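Local structure of C protein alpha-antigen (Streptococcus agalactiae, 1YWM) at residues 126-138 with 150-162. The protein is a cell-wall-anchored surface protein that may act in both virulence and immunity, represented by its N-terminal domain, a fibronectin-like beta sandwich followed by a three-helix bundle. Sequence-based numbering, arbitrary orientation.
Sequences LRDKIEEVRTNAN and VLTGLDTIKTDID
R127 and D162 form a salt bridge between two helices of the antiparallel three-helix bundle that follows the beta sandwich. Both terminal nitrogens of R127 converge on one oxygen, with NH2 2.8 Å and NH1 2.9 Å from D162 OD2, and the guanidinium and carboxylate planes are only 8° apart. The other oxygen, OD1, accepts from K158 NZ at 2.9 Å through its syn lone pair, so each carboxylate oxygen has its own cationic partner and R127, K158 and D162 form one salt-bridge network. R127 NE is hydrogen-bonded to S123 OG, and I161 CD1 covers one guanidinium face 3.8 Å above its centre.

Two turns further along helix 124-137, R134 makes the second ionic link. Its NH2 meets D155 OD2 at 3.0 Å, in the guanidinium plane and nearly along the C-O axis, whereas NH1 gives a weak bond to the same oxygen; R134 NE gives a weak bond to E131 OE1 of its own helix. A bend at chi3 (-65°) turns the guanidinium toward D155, and the side chain sits as a knob among L151, L154, D155 and K158.

Inward of these bridges, segments 126-137 and 150-162 run antiparallel, at 159°, their axes approaching to 10.2 Å, and bury an aliphatic seam. L126 and I161 meet tip to tip, I130 CD1 packs on I157 CG2, and A137 faces V150 and L151. Helix 168-182 completes the bundle, its V178 touching both V133 and I157. V133 CG1, held anti to the backbone N, touches both V150 CG1 at 3.7 Å and L154 CD1 at 3.8 Å.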
# COMPACT_ATOMS: atom_id res chain seq x y z
N LEU A 126 -10.12 -5.88 -0.98
CA LEU A 126 -10.70 -4.96 -0.00
C LEU A 126 -11.39 -3.81 -0.70
O LEU A 126 -12.54 -3.46 -0.35
CB LEU A 126 -9.63 -4.45 0.97
CG LEU A 126 -9.98 -3.35 1.99
CD1 LEU A 126 -11.09 -3.86 2.94
CD2 LEU A 126 -8.70 -3.01 2.78
N ARG A 127 -10.74 -3.21 -1.69
CA ARG A 127 -11.33 -2.04 -2.34
C ARG A 127 -12.61 -2.40 -3.10
O ARG A 127 -13.59 -1.66 -3.09
CB ARG A 127 -10.32 -1.37 -3.28
CG ARG A 127 -9.25 -0.55 -2.52
CD ARG A 127 -8.11 -0.04 -3.48
NE ARG A 127 -7.07 0.66 -2.75
CZ ARG A 127 -7.18 1.89 -2.24
NH1 ARG A 127 -6.16 2.41 -1.58
NH2 ARG A 127 -8.29 2.61 -2.41
N ASP A 128 -12.62 -3.58 -3.73
CA ASP A 128 -13.81 -4.08 -4.40
C ASP A 128 -14.91 -4.32 -3.39
O ASP A 128 -16.06 -3.94 -3.63
CB ASP A 128 -13.52 -5.43 -5.08
CG ASP A 128 -12.75 -5.28 -6.35
OD1 ASP A 128 -12.66 -4.15 -6.87
OD2 ASP A 128 -12.21 -6.26 -6.92
N LYS A 129 -14.57 -4.97 -2.29
CA LYS A 129 -15.54 -5.22 -1.22
C LYS A 129 -16.15 -3.92 -0.70
O LYS A 129 -17.37 -3.82 -0.46
CB LYS A 129 -14.91 -6.02 -0.08
CG LYS A 129 -15.91 -6.57 0.92
CD LYS A 129 -16.87 -7.58 0.24
CE LYS A 129 -17.71 -8.37 1.23
NZ LYS A 129 -18.43 -7.48 2.20
N ILE A 130 -15.30 -2.94 -0.46
CA ILE A 130 -15.79 -1.66 -0.01
C ILE A 130 -16.79 -1.05 -0.99
O ILE A 130 -17.82 -0.53 -0.56
CB ILE A 130 -14.62 -0.66 0.26
CG1 ILE A 130 -13.86 -1.05 1.54
CG2 ILE A 130 -15.19 0.79 0.36
CD1 ILE A 130 -12.48 -0.28 1.70
N GLU A 131 -16.50 -1.13 -2.29
CA GLU A 131 -17.42 -0.54 -3.29
C GLU A 131 -18.72 -1.33 -3.35
O GLU A 131 -19.79 -0.75 -3.55
CB GLU A 131 -16.77 -0.48 -4.70
CG GLU A 131 -15.65 0.58 -4.81
CD GLU A 131 -16.04 1.94 -4.24
OE1 GLU A 131 -15.30 2.48 -3.36
OE2 GLU A 131 -17.11 2.47 -4.66
N GLU A 132 -18.65 -2.64 -3.14
CA GLU A 132 -19.87 -3.47 -3.14
C GLU A 132 -20.78 -3.12 -1.96
O GLU A 132 -22.02 -3.00 -2.12
CB GLU A 132 -19.51 -4.95 -3.14
CG GLU A 132 -18.77 -5.35 -4.42
CD GLU A 132 -18.07 -6.70 -4.33
OE1 GLU A 132 -17.55 -7.15 -5.36
OE2 GLU A 132 -18.01 -7.29 -3.22
N VAL A 133 -20.19 -2.91 -0.78
CA VAL A 133 -20.99 -2.54 0.41
C VAL A 133 -21.53 -1.12 0.24
O VAL A 133 -22.66 -0.82 0.62
CB VAL A 133 -20.20 -2.70 1.73
CG1 VAL A 133 -21.01 -2.22 2.96
CG2 VAL A 133 -19.74 -4.16 1.89
N ARG A 134 -20.72 -0.22 -0.31
CA ARG A 134 -21.16 1.13 -0.59
C ARG A 134 -22.40 1.11 -1.49
O ARG A 134 -23.40 1.81 -1.24
CB ARG A 134 -20.03 1.89 -1.32
CG ARG A 134 -20.14 3.39 -1.31
CD ARG A 134 -18.93 4.11 -1.96
NE ARG A 134 -17.66 3.91 -1.24
CZ ARG A 134 -17.30 4.58 -0.13
NH1 ARG A 134 -16.11 4.38 0.48
NH2 ARG A 134 -18.13 5.46 0.38
N THR A 135 -22.33 0.30 -2.55
CA THR A 135 -23.42 0.24 -3.52
C THR A 135 -24.68 -0.29 -2.82
O THR A 135 -25.77 0.26 -2.96
CB THR A 135 -23.03 -0.68 -4.71
OG1 THR A 135 -22.04 -0.01 -5.50
CG2 THR A 135 -24.20 -0.83 -5.68
N ASN A 136 -24.51 -1.36 -2.07
CA ASN A 136 -25.60 -1.92 -1.28
C ASN A 136 -26.19 -0.88 -0.32
O ASN A 136 -27.43 -0.68 -0.29
CB ASN A 136 -25.10 -3.15 -0.53
CG ASN A 136 -26.20 -3.87 0.22
OD1 ASN A 136 -27.39 -3.70 -0.07
ND2 ASN A 136 -25.81 -4.70 1.17
N ALA A 137 -25.33 -0.23 0.46
CA ALA A 137 -25.77 0.72 1.48
C ALA A 137 -26.59 1.87 0.87
O ALA A 137 -27.48 2.39 1.54
CB ALA A 137 -24.55 1.30 2.30
N ASN A 138 -26.30 2.24 -0.37
CA ASN A 138 -26.99 3.35 -1.04
C ASN A 138 -28.40 3.03 -1.53
O ASN A 138 -29.14 3.92 -1.94
CB ASN A 138 -26.09 3.97 -2.14
CG ASN A 138 -25.05 4.92 -1.53
OD1 ASN A 138 -25.39 5.76 -0.71
ND2 ASN A 138 -23.80 4.76 -1.91
N VAL A 150 -22.82 2.94 8.24
CA VAL A 150 -22.03 2.02 7.41
C VAL A 150 -21.06 2.81 6.52
O VAL A 150 -19.85 2.50 6.46
CB VAL A 150 -22.91 1.06 6.60
CG1 VAL A 150 -22.08 0.29 5.51
CG2 VAL A 150 -23.63 0.06 7.57
N LEU A 151 -21.55 3.85 5.86
CA LEU A 151 -20.65 4.64 4.98
C LEU A 151 -19.54 5.32 5.75
O LEU A 151 -18.41 5.51 5.24
CB LEU A 151 -21.46 5.68 4.21
CG LEU A 151 -22.42 5.05 3.18
CD1 LEU A 151 -23.12 6.17 2.41
CD2 LEU A 151 -21.72 4.12 2.21
N THR A 152 -19.84 5.72 6.99
CA THR A 152 -18.81 6.35 7.82
C THR A 152 -17.65 5.38 8.07
O THR A 152 -16.46 5.76 8.01
CB THR A 152 -19.46 6.76 9.21
OG1 THR A 152 -20.29 7.92 9.05
CG2 THR A 152 -18.38 7.23 10.20
N GLY A 153 -17.99 4.13 8.35
CA GLY A 153 -16.98 3.11 8.62
C GLY A 153 -16.18 2.79 7.35
O GLY A 153 -14.93 2.63 7.38
N LEU A 154 -16.88 2.66 6.24
CA LEU A 154 -16.18 2.46 4.97
C LEU A 154 -15.23 3.63 4.64
O LEU A 154 -14.12 3.40 4.13
CB LEU A 154 -17.17 2.28 3.81
CG LEU A 154 -18.14 1.08 3.94
CD1 LEU A 154 -19.02 1.06 2.67
CD2 LEU A 154 -17.43 -0.27 4.09
N ASP A 155 -15.68 4.87 4.84
CA ASP A 155 -14.83 6.04 4.59
C ASP A 155 -13.58 6.05 5.44
O ASP A 155 -12.51 6.44 4.97
CB ASP A 155 -15.61 7.34 4.78
CG ASP A 155 -16.70 7.51 3.75
OD1 ASP A 155 -17.54 8.42 3.94
OD2 ASP A 155 -16.78 6.76 2.74
N THR A 156 -13.71 5.63 6.69
CA THR A 156 -12.57 5.57 7.60
C THR A 156 -11.51 4.56 7.09
O THR A 156 -10.30 4.88 7.01
CB THR A 156 -13.07 5.22 9.02
OG1 THR A 156 -13.87 6.31 9.51
CG2 THR A 156 -11.91 5.08 10.00
N ILE A 157 -11.98 3.38 6.71
CA ILE A 157 -11.12 2.37 6.14
C ILE A 157 -10.48 2.84 4.82
O ILE A 157 -9.28 2.64 4.58
CB ILE A 157 -11.90 1.05 5.93
CG1 ILE A 157 -12.26 0.45 7.32
CG2 ILE A 157 -11.01 0.05 5.15
CD1 ILE A 157 -13.22 -0.77 7.33
N LYS A 158 -11.29 3.44 3.94
CA LYS A 158 -10.77 3.85 2.64
C LYS A 158 -9.70 4.94 2.80
O LYS A 158 -8.66 4.90 2.14
CB LYS A 158 -11.92 4.29 1.72
CG LYS A 158 -11.50 5.01 0.41
CD LYS A 158 -11.33 4.05 -0.74
CE LYS A 158 -11.42 4.73 -2.15
NZ LYS A 158 -10.90 6.14 -2.28
N THR A 159 -9.95 5.91 3.66
CA THR A 159 -8.95 6.96 3.94
C THR A 159 -7.62 6.36 4.43
O THR A 159 -6.53 6.75 3.99
CB THR A 159 -9.54 7.96 4.95
OG1 THR A 159 -10.64 8.63 4.32
CG2 THR A 159 -8.55 9.09 5.25
N ASP A 160 -7.74 5.37 5.31
CA ASP A 160 -6.60 4.68 5.92
C ASP A 160 -5.75 3.95 4.85
O ASP A 160 -4.53 4.16 4.77
CB ASP A 160 -7.15 3.74 6.98
CG ASP A 160 -6.06 3.02 7.77
OD1 ASP A 160 -4.91 3.49 7.81
OD2 ASP A 160 -6.29 1.98 8.38
N ILE A 161 -6.39 3.16 3.99
CA ILE A 161 -5.63 2.42 2.99
C ILE A 161 -5.14 3.33 1.86
O ILE A 161 -4.15 3.00 1.20
CB ILE A 161 -6.37 1.17 2.46
CG1 ILE A 161 -7.68 1.54 1.72
CG2 ILE A 161 -6.59 0.13 3.63
CD1 ILE A 161 -8.36 0.32 1.04
N ASP A 162 -5.79 4.48 1.66
CA ASP A 162 -5.33 5.41 0.63
C ASP A 162 -4.04 6.06 1.08
O ASP A 162 -3.17 6.39 0.28
CB ASP A 162 -6.38 6.50 0.33
CG ASP A 162 -7.49 6.01 -0.56
OD1 ASP A 162 -8.52 6.72 -0.69
OD2 ASP A 162 -7.43 4.95 -1.19